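Local coordinates for protein rhamnogalacturonan endolyase YesW (Bacillus subtilis, PDB 2Z8S) that cleaves the rhamnogalacturonan backbone of plant cell-wall pectin by elimination, releasing oligosaccharides, and needs calcium or manganese ions for activity, at residues A[140-145]-A[175-180]; A[246-251]-A[295-300]; A[268-273]-A[554-559]. All blocks are in the same frame, centred on the assembly; numbering follows the deposited sequence.

Contact 1 (A[140-145]-A[175-180]); sequences KDNSQD and GAHYTQ. With ADA (alpha-D-galactopyranuronic acid), chain C.
Asn142 and His177 meet through water and carbon rather than through a direct bond. One water donates to Lys140 O and to Asn142 OD1, each at 2.9 Å, and accepts from His177 N, bridging the two loops. The closest direct touches involve carbon. Asn142 OD1 rests 3.1 Å from Tyr178 CE2, its amide inclined 31° to the ring, and against His177 CB. Lys140 O lies in the plane of the Tyr178 ring, off its edge, and receives a CA-H...O contact from Gly175, where a side chain would clash with that carbonyl. Asparagine suits this place because its amide oxygen takes the water while ND2 donates to Asp266 O and Asn263 O.

Asp141 turns CG away from its own nitrogen (chi1 178°), which brings OD1 to 3.5 Å from His177 CD2; OD1 lies near the imidazole plane, at its edge, with the carboxylate nearly perpendicular (89°) to the ring. OD2 forms an Asx turn, accepting from Ser143 N at 2.8 Å and from Ser143 OG on the opposite carboxylate face. With an alanine here, Ser143 N and OG would probably lose the carboxylate oxygen they share, leaving the turn beside the galacturonate less firmly held.

Tyr178 OH bonds to Arg173, and His177 NE2 to substrate-binding Tyr558. The 140-145 turn links strands 129-136 and 152-156 of one propeller blade; 175-180 leads from strand 162-167 into strand 182-184 of the next.

Contact 2 (A[246-251]-A[295-300]); sequences NFEPAR and VAYNFR
Val295, Glu248 and Tyr297 account for most of the surface buried where two consecutive blades of the β-propeller meet. Segment 246-251 leaves the last strand, 241-246, of one blade; segment 295-300 lies on strand 293-300, the third strand of the next. The alternation of a β-strand sets the pattern: Val295 and Tyr297 both project toward the loop, while Ala296 between them faces away.

Tyr297 reaches across the junction between the blades. Its first torsion (chi1 -62°) sends the phenol out toward the loop, where OH comes to 2.8 Å from Glu248 O and donates a hydrogen bond to it. The acceptor comes in at the edge of the ring, in its plane. Tyrosine fits because a flat hydrocarbon body can be buried, here beside Leu231 of strand 230-235, while its hydroxyl serves a backbone carbonyl of the loop. The exact place of Glu248 O is less sure, since the model brings it too near Val295 CG1.

Glu248 divides its work. Its CB touches the strand residues, lying 3.0 Å from Tyr297 OH, whereas the carboxylate leads away and is held in a salt bridge by Lys306 on strand 303-311.

Val295 meets the loop through one methyl, CG1. A cis peptide joins Glu248 to Pro249, and the proline ring crosses the valine side chain, Pro249 CD lying 3.3 Å from Val295 CG1 and Pro249 CG 3.8 Å from that same methyl.

Contact 3 (A[268-273]-A[554-559]); sequences FLAGIA and QNIAYN. With CA (calcium ion), chain F; ADA (alpha-D-galactopyranuronic acid), chain C.
Ile556 is the knob of this contact, pushing its side chain against Leu269 and Ala270 of strand 268-273. Its CD1 fits into the corner between the leucine branch and the strand, 3.5 Å from Leu269 CD2 and 3.4 Å from Ala270 O. The two side chains cross at about a right angle, so that Ile556 CD1 lies against both CD2 and CB of Leu269. The isoleucine's second branch spreads along the strand, with Ile556 CG2 4.1 Å from Ala270 CB. Isoleucine suits the place because branching at CB lets it fill both sides of this hollow, and alanine at 270 is small enough to leave the room.

Leu269 is in turn a bump for the loop. With CG anti to the carbonyl carbon (chi1 -64°), its CD2 reaches over to Ala557 as well, 3.5 Å from Ala557 CB, so that one methyl rests on both Ile556 CD1 and Ala557 CB. The small alanine lets the leucine methyl come close to the loop.

Behind this apolar seam the loop wraps a calcium ion. Asn555 O binds it at 2.4 Å, Ala557 O at 2.2 Å and Asn559 OD1 at 2.3 Å; two waters and Asp116 OD2 complete six ligands. Ala557 takes a positive phi (37°) as the chain bends round the metal. Next along the loop, Tyr558 OH donates to galacturonate O6B at 2.8 Å, the oxygen lying in the ring plane at its edge.

Strand 268-273 is an edge strand of its propeller blade, paired with 281-286. Met182 of strand 182-184, from the preceding blade, touches both Ala270 and Ile556, and the calcium loop follows helix 545-552.

Overall arrangement
All three contacts are largely buried within the propeller, but at different depths: contact 3 is centred about 7 Å from the centre of the chain, contacts 1 and 2 about 19 and 20 Å away. Contacts 2 and 3 use the same four-stranded blade, one through strand 293-300 and the other through strand 268-273, and Phe247 packs on Phe268 between them. Contacts 1 and 3 meet beside the sugar through His177 NE2 and Tyr558 OH, and, farther from it, probably through His177 O and Phe268 N. The chemistry follows location: polar and water-mediated in contact 1, a tyrosine-to-carbonyl bond beside a salt bridge in contact 2, purely apolar beside a metal loop in contact 3.

Contact 1 (A[140-145]-A[175-180])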
loop_
_atom_site.group_PDB
_atom_site.type_symbol
_atom_site.label_atom_id
_atom_site.label_comp_id
_atom_site.label_asym_id
_atom_site.label_seq_id
_atom_site.Cartn_x
_atom_site.Cartn_y
_atom_site.Cartn_z
ATOM N N LYS A 140 -1.417 8.112 -19.082
ATOM C CA LYS A 140 -0.092 8.207 -19.704
ATOM C C LYS A 140 1.081 8.086 -18.734
ATOM O O LYS A 140 1.072 8.660 -17.638
ATOM C CB LYS A 140 0.029 9.533 -20.473
ATOM C CG LYS A 140 -0.927 9.710 -21.668
ATOM C CD LYS A 140 -0.541 8.841 -22.847
ATOM C CE LYS A 140 -1.329 9.218 -24.096
ATOM N NZ LYS A 140 -2.618 8.496 -24.222
ATOM N N ASP A 141 2.102 7.342 -19.147
ATOM C CA ASP A 141 3.379 7.388 -18.455
ATOM C C ASP A 141 3.968 8.764 -18.716
ATOM O O ASP A 141 3.631 9.416 -19.710
ATOM C CB ASP A 141 4.331 6.323 -18.977
ATOM C CG ASP A 141 5.687 6.388 -18.306
ATOM O OD1 ASP A 141 5.823 5.829 -17.198
ATOM O OD2 ASP A 141 6.616 6.993 -18.886
ATOM N N ASN A 142 4.832 9.213 -17.819
ATOM C CA ASN A 142 5.423 10.534 -17.954
ATOM C C ASN A 142 6.178 10.738 -19.259
ATOM O O ASN A 142 6.282 11.862 -19.735
ATOM C CB ASN A 142 6.297 10.854 -16.756
ATOM C CG ASN A 142 5.487 11.130 -15.516
ATOM O OD1 ASN A 142 4.423 10.540 -15.312
ATOM N ND2 ASN A 142 5.980 12.030 -14.680
ATOM N N SER A 143 6.670 9.650 -19.846
ATOM C CA SER A 143 7.365 9.705 -21.132
ATOM C C SER A 143 6.447 9.907 -22.356
ATOM O O SER A 143 6.916 10.343 -23.411
ATOM C CB SER A 143 8.193 8.438 -21.324
ATOM O OG SER A 143 7.333 7.329 -21.496
ATOM N N GLN A 144 5.158 9.589 -22.224
ATOM C CA GLN A 144 4.214 9.637 -23.356
ATOM C C GLN A 144 3.408 10.918 -23.384
ATOM O O GLN A 144 2.735 11.250 -22.406
ATOM C CB GLN A 144 3.202 8.499 -23.278
ATOM C CG GLN A 144 3.733 7.118 -23.524
ATOM C CD GLN A 144 3.006 6.082 -22.685
ATOM O OE1 GLN A 144 1.824 6.241 -22.354
ATOM N NE2 GLN A 144 3.716 5.014 -22.323
ATOM N N ASP A 145 3.449 11.613 -24.520
ATOM C CA ASP A 145 2.562 12.743 -24.761
ATOM C C ASP A 145 1.120 12.276 -24.959
ATOM O O ASP A 145 0.858 11.081 -25.051
ATOM C CB ASP A 145 3.031 13.532 -25.980
ATOM C CG ASP A 145 4.330 14.264 -25.735
ATOM O OD1 ASP A 145 4.744 14.382 -24.565
ATOM O OD2 ASP A 145 4.937 14.732 -26.722
ATOM N N GLY A 175 -2.311 9.116 -14.873
ATOM C CA GLY A 175 -1.160 8.248 -15.037
ATOM C C GLY A 175 -0.608 7.781 -13.718
ATOM O O GLY A 175 -0.802 8.434 -12.694
ATOM N N ALA A 176 0.079 6.648 -13.758
ATOM C CA ALA A 176 0.684 6.025 -12.583
ATOM C C ALA A 176 1.493 6.988 -11.703
ATOM O O ALA A 176 1.523 6.850 -10.481
ATOM C CB ALA A 176 1.574 4.863 -13.016
ATOM N N HIS A 177 2.161 7.950 -12.334
ATOM C CA HIS A 177 3.158 8.741 -11.632
ATOM C C HIS A 177 2.655 10.085 -11.179
ATOM O O HIS A 177 3.324 10.773 -10.406
ATOM C CB HIS A 177 4.404 8.869 -12.488
ATOM C CG HIS A 177 5.004 7.548 -12.817
ATOM N ND1 HIS A 177 5.646 6.776 -11.873
ATOM C CD2 HIS A 177 5.004 6.828 -13.964
ATOM C CE1 HIS A 177 6.053 5.653 -12.436
ATOM N NE2 HIS A 177 5.670 5.656 -13.702
ATOM N N TYR A 178 1.461 10.425 -11.654
ATOM C CA TYR A 178 0.810 11.685 -11.334
ATOM C C TYR A 178 0.139 11.688 -9.953
ATOM O O TYR A 178 0.780 12.067 -8.978
ATOM C CB TYR A 178 -0.132 12.087 -12.480
ATOM C CG TYR A 178 0.640 12.336 -13.745
ATOM C CD1 TYR A 178 1.249 13.582 -13.975
ATOM C CD2 TYR A 178 0.822 11.324 -14.692
ATOM C CE1 TYR A 178 1.978 13.810 -15.111
ATOM C CE2 TYR A 178 1.569 11.552 -15.832
ATOM C CZ TYR A 178 2.144 12.794 -16.026
ATOM O OH TYR A 178 2.871 13.054 -17.144
ATOM N N THR A 179 -1.124 11.264 -9.870
ATOM C CA THR A 179 -1.855 11.214 -8.596
ATOM C C THR A 179 -1.369 10.110 -7.656
ATOM O O THR A 179 -1.484 8.912 -7.946
ATOM C CB THR A 179 -3.373 11.052 -8.812
ATOM O OG1 THR A 179 -3.866 12.163 -9.561
ATOM C CG2 THR A 179 -4.121 10.968 -7.485
ATOM N N GLN A 180 -0.822 10.532 -6.522
ATOM C CA GLN A 180 -0.507 9.614 -5.446
ATOM C C GLN A 180 -1.382 10.012 -4.280
ATOM O O GLN A 180 -1.179 11.065 -3.658
ATOM C CB GLN A 180 0.978 9.674 -5.073
ATOM C CG GLN A 180 1.969 9.603 -6.245
ATOM C CD GLN A 180 1.594 8.561 -7.316
ATOM O OE1 GLN A 180 1.954 8.713 -8.493
ATOM N NE2 GLN A 180 0.860 7.517 -6.914
HETATM C C1 ADA C . 6.164 1.975 -19.950
HETATM C C2 ADA C . 5.609 0.659 -19.376
HETATM C C3 ADA C . 5.477 0.779 -17.841
HETATM C C4 ADA C . 6.861 1.020 -17.246
HETATM C C5 ADA C . 7.293 2.413 -17.756
HETATM C C6 ADA C . 8.672 2.803 -17.201
HETATM O O1 ADA C . 5.198 3.021 -19.952
HETATM O O2 ADA C . 4.365 0.307 -19.999
HETATM O O3 ADA C . 4.898 -0.393 -17.251
HETATM O O4 ADA C . 7.730 -0.052 -17.686
HETATM O O5 ADA C . 7.331 2.477 -19.213
HETATM O O6B ADA C . 8.820 2.903 -15.969
HETATM O O6A ADA C . 9.589 2.997 -18.014
HETATM O O HOH W 1 2.491 8.439 -15.149
#

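Contact 2 (A[246-251]-A[295-300])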
loop_
_atom_site.group_PDB
_atom_site.type_symbol
_atom_site.label_atom_id
_atom_site.label_comp_id
_atom_site.label_asym_id
_atom_site.label_seq_id
_atom_site.Cartn_x
_atom_site.Cartn_y
_atom_site.Cartn_z
ATOM N N ASN A 246 -1.022 25.244 -1.480
ATOM C CA ASN A 246 -0.260 25.071 -2.704
ATOM C C ASN A 246 0.623 23.841 -2.585
ATOM O O ASN A 246 1.213 23.602 -1.524
ATOM C CB ASN A 246 0.573 26.318 -3.020
ATOM C CG ASN A 246 -0.234 27.384 -3.730
ATOM O OD1 ASN A 246 -0.985 28.125 -3.107
ATOM N ND2 ASN A 246 -0.091 27.459 -5.048
ATOM N N PHE A 247 0.701 23.050 -3.656
ATOM C CA PHE A 247 1.484 21.826 -3.613
ATOM C C PHE A 247 2.969 22.097 -3.455
ATOM O O PHE A 247 3.541 22.960 -4.120
ATOM C CB PHE A 247 1.255 20.934 -4.837
ATOM C CG PHE A 247 2.028 19.640 -4.778
ATOM C CD1 PHE A 247 1.549 18.567 -4.041
ATOM C CD2 PHE A 247 3.256 19.516 -5.418
ATOM C CE1 PHE A 247 2.270 17.394 -3.957
ATOM C CE2 PHE A 247 3.979 18.338 -5.336
ATOM C CZ PHE A 247 3.485 17.277 -4.602
ATOM N N GLU A 248 3.588 21.346 -2.560
ATOM C CA GLU A 248 5.024 21.277 -2.505
ATOM C C GLU A 248 5.424 19.816 -2.418
ATOM O O GLU A 248 4.732 19.040 -1.772
ATOM C CB GLU A 248 5.562 22.074 -1.333
ATOM C CG GLU A 248 6.112 23.409 -1.749
ATOM C CD GLU A 248 6.232 24.341 -0.586
ATOM O OE1 GLU A 248 7.348 24.451 -0.037
ATOM O OE2 GLU A 248 5.205 24.941 -0.207
ATOM N N PRO A 249 6.546 19.431 -3.058
ATOM C CA PRO A 249 7.517 20.304 -3.734
ATOM C C PRO A 249 6.919 20.997 -4.944
ATOM O O PRO A 249 6.262 20.356 -5.753
ATOM C CB PRO A 249 8.616 19.336 -4.164
ATOM C CG PRO A 249 8.403 18.097 -3.315
ATOM C CD PRO A 249 6.931 18.013 -3.167
ATOM N N ALA A 250 7.126 22.309 -5.041
ATOM C CA ALA A 250 6.637 23.090 -6.182
ATOM C C ALA A 250 7.285 22.632 -7.484
ATOM O O ALA A 250 8.381 22.070 -7.491
ATOM C CB ALA A 250 6.881 24.576 -5.963
ATOM N N ARG A 251 6.586 22.861 -8.584
ATOM C CA ARG A 251 7.090 22.495 -9.886
ATOM C C ARG A 251 8.390 23.215 -10.198
ATOM O O ARG A 251 9.373 22.583 -10.551
ATOM C CB ARG A 251 6.054 22.816 -10.943
ATOM C CG ARG A 251 6.400 22.308 -12.294
ATOM C CD ARG A 251 5.492 22.912 -13.305
ATOM N NE ARG A 251 4.130 22.392 -13.203
ATOM C CZ ARG A 251 3.049 23.117 -12.917
ATOM N NH1 ARG A 251 3.136 24.421 -12.693
ATOM N NH2 ARG A 251 1.865 22.525 -12.873
ATOM N N VAL A 295 8.906 16.580 0.721
ATOM C CA VAL A 295 8.372 17.452 1.738
ATOM C C VAL A 295 7.356 16.716 2.610
ATOM O O VAL A 295 6.538 15.937 2.122
ATOM C CB VAL A 295 7.812 18.758 1.146
ATOM C CG1 VAL A 295 6.826 18.456 0.081
ATOM C CG2 VAL A 295 7.163 19.625 2.218
ATOM N N ALA A 296 7.456 16.977 3.911
ATOM C CA ALA A 296 6.639 16.360 4.937
ATOM C C ALA A 296 5.577 17.317 5.433
ATOM O O ALA A 296 5.847 18.503 5.622
ATOM C CB ALA A 296 7.508 15.950 6.078
ATOM N N TYR A 297 4.376 16.788 5.654
ATOM C CA TYR A 297 3.246 17.560 6.146
ATOM C C TYR A 297 2.585 16.889 7.331
ATOM O O TYR A 297 2.548 15.660 7.432
ATOM C CB TYR A 297 2.167 17.724 5.075
ATOM C CG TYR A 297 2.592 18.462 3.836
ATOM C CD1 TYR A 297 2.370 19.830 3.713
ATOM C CD2 TYR A 297 3.195 17.789 2.772
ATOM C CE1 TYR A 297 2.750 20.511 2.576
ATOM C CE2 TYR A 297 3.579 18.463 1.637
ATOM C CZ TYR A 297 3.352 19.823 1.552
ATOM O OH TYR A 297 3.724 20.499 0.433
ATOM N N ASN A 298 2.046 17.716 8.218
ATOM C CA ASN A 298 1.076 17.268 9.191
ATOM C C ASN A 298 -0.263 17.865 8.831
ATOM O O ASN A 298 -0.357 19.037 8.461
ATOM C CB ASN A 298 1.469 17.709 10.593
ATOM C CG ASN A 298 2.526 16.836 11.196
ATOM O OD1 ASN A 298 3.189 17.216 12.154
ATOM N ND2 ASN A 298 2.700 15.656 10.637
ATOM N N PHE A 299 -1.302 17.054 8.907
ATOM C CA PHE A 299 -2.630 17.610 8.949
ATOM C C PHE A 299 -3.163 17.351 10.350
ATOM O O PHE A 299 -3.339 16.199 10.742
ATOM C CB PHE A 299 -3.545 17.039 7.864
ATOM C CG PHE A 299 -4.902 17.656 7.871
ATOM C CD1 PHE A 299 -5.067 18.991 7.501
ATOM C CD2 PHE A 299 -6.011 16.929 8.305
ATOM C CE1 PHE A 299 -6.314 19.585 7.543
ATOM C CE2 PHE A 299 -7.270 17.518 8.348
ATOM C CZ PHE A 299 -7.424 18.850 7.968
ATOM N N ARG A 300 -3.369 18.429 11.103
ATOM C CA ARG A 300 -3.753 18.360 12.513
ATOM C C ARG A 300 -4.457 19.631 12.922
ATOM O O ARG A 300 -4.047 20.720 12.520
ATOM C CB ARG A 300 -2.533 18.137 13.404
ATOM C CG ARG A 300 -2.060 16.702 13.415
ATOM C CD ARG A 300 -0.729 16.543 14.060
ATOM N NE ARG A 300 0.054 15.526 13.380
ATOM C CZ ARG A 300 1.138 14.948 13.890
ATOM N NH1 ARG A 300 1.567 15.267 15.107
ATOM N NH2 ARG A 300 1.787 14.032 13.183
#

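Contact 3 (A[268-273]-A[554-559])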
loop_
_atom_site.group_PDB
_atom_site.type_symbol
_atom_site.label_atom_id
_atom_site.label_comp_id
_atom_site.label_asym_id
_atom_site.label_seq_id
_atom_site.Cartn_x
_atom_site.Cartn_y
_atom_site.Cartn_z
ATOM N N PHE A 268 5.838 11.809 -8.959
ATOM C CA PHE A 268 5.377 11.957 -7.603
ATOM C C PHE A 268 5.427 10.674 -6.837
ATOM O O PHE A 268 5.271 9.594 -7.395
ATOM C CB PHE A 268 3.970 12.533 -7.583
ATOM C CG PHE A 268 3.858 13.836 -8.310
ATOM C CD1 PHE A 268 4.257 15.013 -7.704
ATOM C CD2 PHE A 268 3.388 13.879 -9.617
ATOM C CE1 PHE A 268 4.162 16.212 -8.373
ATOM C CE2 PHE A 268 3.292 15.074 -10.293
ATOM C CZ PHE A 268 3.680 16.243 -9.671
ATOM N N LEU A 269 5.705 10.811 -5.551
ATOM C CA LEU A 269 5.554 9.730 -4.616
ATOM C C LEU A 269 4.943 10.365 -3.396
ATOM O O LEU A 269 5.016 11.578 -3.210
ATOM C CB LEU A 269 6.894 9.082 -4.273
ATOM C CG LEU A 269 7.686 8.363 -5.363
ATOM C CD1 LEU A 269 9.016 7.881 -4.813
ATOM C CD2 LEU A 269 6.899 7.199 -5.929
ATOM N N ALA A 270 4.306 9.548 -2.578
ATOM C CA ALA A 270 3.648 10.052 -1.410
ATOM C C ALA A 270 3.737 8.987 -0.359
ATOM O O ALA A 270 3.854 7.807 -0.671
ATOM C CB ALA A 270 2.210 10.398 -1.722
ATOM N N GLY A 271 3.712 9.400 0.893
ATOM C CA GLY A 271 3.786 8.442 1.962
ATOM C C GLY A 271 3.098 8.915 3.209
ATOM O O GLY A 271 2.700 10.075 3.317
ATOM N N ILE A 272 2.937 7.985 4.138
ATOM C CA ILE A 272 2.574 8.318 5.494
ATOM C C ILE A 272 3.734 7.871 6.366
ATOM O O ILE A 272 4.193 6.737 6.274
ATOM C CB ILE A 272 1.227 7.670 5.944
ATOM C CG1 ILE A 272 0.065 8.106 5.036
ATOM C CG2 ILE A 272 0.926 8.016 7.406
ATOM C CD1 ILE A 272 -0.261 9.583 5.073
ATOM N N ALA A 273 4.216 8.791 7.186
ATOM C CA ALA A 273 5.341 8.526 8.053
ATOM C C ALA A 273 5.110 9.125 9.437
ATOM O O ALA A 273 4.687 10.270 9.559
ATOM C CB ALA A 273 6.600 9.074 7.435
ATOM N N GLN A 554 0.803 1.853 -1.020
ATOM C CA GLN A 554 0.674 0.816 -2.038
ATOM C C GLN A 554 0.327 1.393 -3.396
ATOM O O GLN A 554 0.983 1.083 -4.373
ATOM C CB GLN A 554 -0.359 -0.223 -1.649
ATOM C CG GLN A 554 -0.295 -1.451 -2.521
ATOM C CD GLN A 554 -1.197 -2.538 -2.017
ATOM O OE1 GLN A 554 -0.976 -3.081 -0.944
ATOM N NE2 GLN A 554 -2.223 -2.860 -2.789
ATOM N N ASN A 555 -0.683 2.254 -3.447
ATOM C CA ASN A 555 -1.122 2.840 -4.703
ATOM C C ASN A 555 -0.046 3.636 -5.403
ATOM O O ASN A 555 -0.094 3.773 -6.610
ATOM C CB ASN A 555 -2.362 3.732 -4.506
ATOM C CG ASN A 555 -2.044 5.047 -3.774
ATOM O OD1 ASN A 555 -2.026 5.095 -2.545
ATOM N ND2 ASN A 555 -1.805 6.109 -4.531
ATOM N N ILE A 556 0.914 4.182 -4.661
ATOM C CA ILE A 556 1.752 5.215 -5.262
ATOM C C ILE A 556 2.580 4.632 -6.390
ATOM O O ILE A 556 3.032 3.494 -6.290
ATOM C CB ILE A 556 2.622 6.009 -4.243
ATOM C CG1 ILE A 556 3.761 5.150 -3.697
ATOM C CG2 ILE A 556 1.754 6.591 -3.136
ATOM C CD1 ILE A 556 4.973 5.934 -3.322
ATOM N N ALA A 557 2.728 5.405 -7.466
ATOM C CA ALA A 557 3.570 5.052 -8.608
ATOM C C ALA A 557 3.518 3.558 -8.931
ATOM O O ALA A 557 2.444 3.031 -9.199
ATOM C CB ALA A 557 4.986 5.515 -8.379
ATOM N N TYR A 558 4.657 2.875 -8.886
ATOM C CA TYR A 558 4.664 1.444 -9.129
ATOM C C TYR A 558 4.484 0.670 -7.854
ATOM O O TYR A 558 5.429 0.492 -7.073
ATOM C CB TYR A 558 5.908 0.996 -9.876
ATOM C CG TYR A 558 5.988 1.577 -11.250
ATOM C CD1 TYR A 558 4.832 1.955 -11.937
ATOM C CD2 TYR A 558 7.216 1.737 -11.880
ATOM C CE1 TYR A 558 4.900 2.497 -13.208
ATOM C CE2 TYR A 558 7.301 2.280 -13.160
ATOM C CZ TYR A 558 6.143 2.651 -13.816
ATOM O OH TYR A 558 6.232 3.186 -15.073
ATOM N N ASN A 559 3.253 0.184 -7.686
ATOM C CA ASN A 559 2.795 -0.448 -6.457
ATOM C C ASN A 559 3.701 -1.547 -5.966
ATOM O O ASN A 559 3.930 -2.536 -6.675
ATOM C CB ASN A 559 1.375 -0.965 -6.624
ATOM C CG ASN A 559 0.478 0.053 -7.242
ATOM O OD1 ASN A 559 0.936 0.940 -7.961
ATOM N ND2 ASN A 559 -0.803 -0.054 -6.974
HETATM CA CA CA F . 0.255 2.977 -8.817
HETATM C C1 ADA C . 6.164 1.975 -19.950
HETATM C C2 ADA C . 5.609 0.659 -19.376
HETATM C C3 ADA C . 5.477 0.779 -17.841
HETATM C C4 ADA C . 6.861 1.020 -17.246
HETATM C C5 ADA C . 7.293 2.413 -17.756
HETATM C C6 ADA C . 8.672 2.803 -17.201
HETATM O O1 ADA C . 5.198 3.021 -19.952
HETATM O O2 ADA C . 4.365 0.307 -19.999
HETATM O O3 ADA C . 4.898 -0.393 -17.251
HETATM O O4 ADA C . 7.730 -0.052 -17.686
HETATM O O5 ADA C . 7.331 2.477 -19.213
HETATM O O6B ADA C . 8.820 2.903 -15.969
HETATM O O6A ADA C . 9.589 2.997 -18.014
HETATM O O HOH W 2 -0.201 5.335 -9.226
HETATM O O HOH W 3 -0.150 2.810 -11.248
#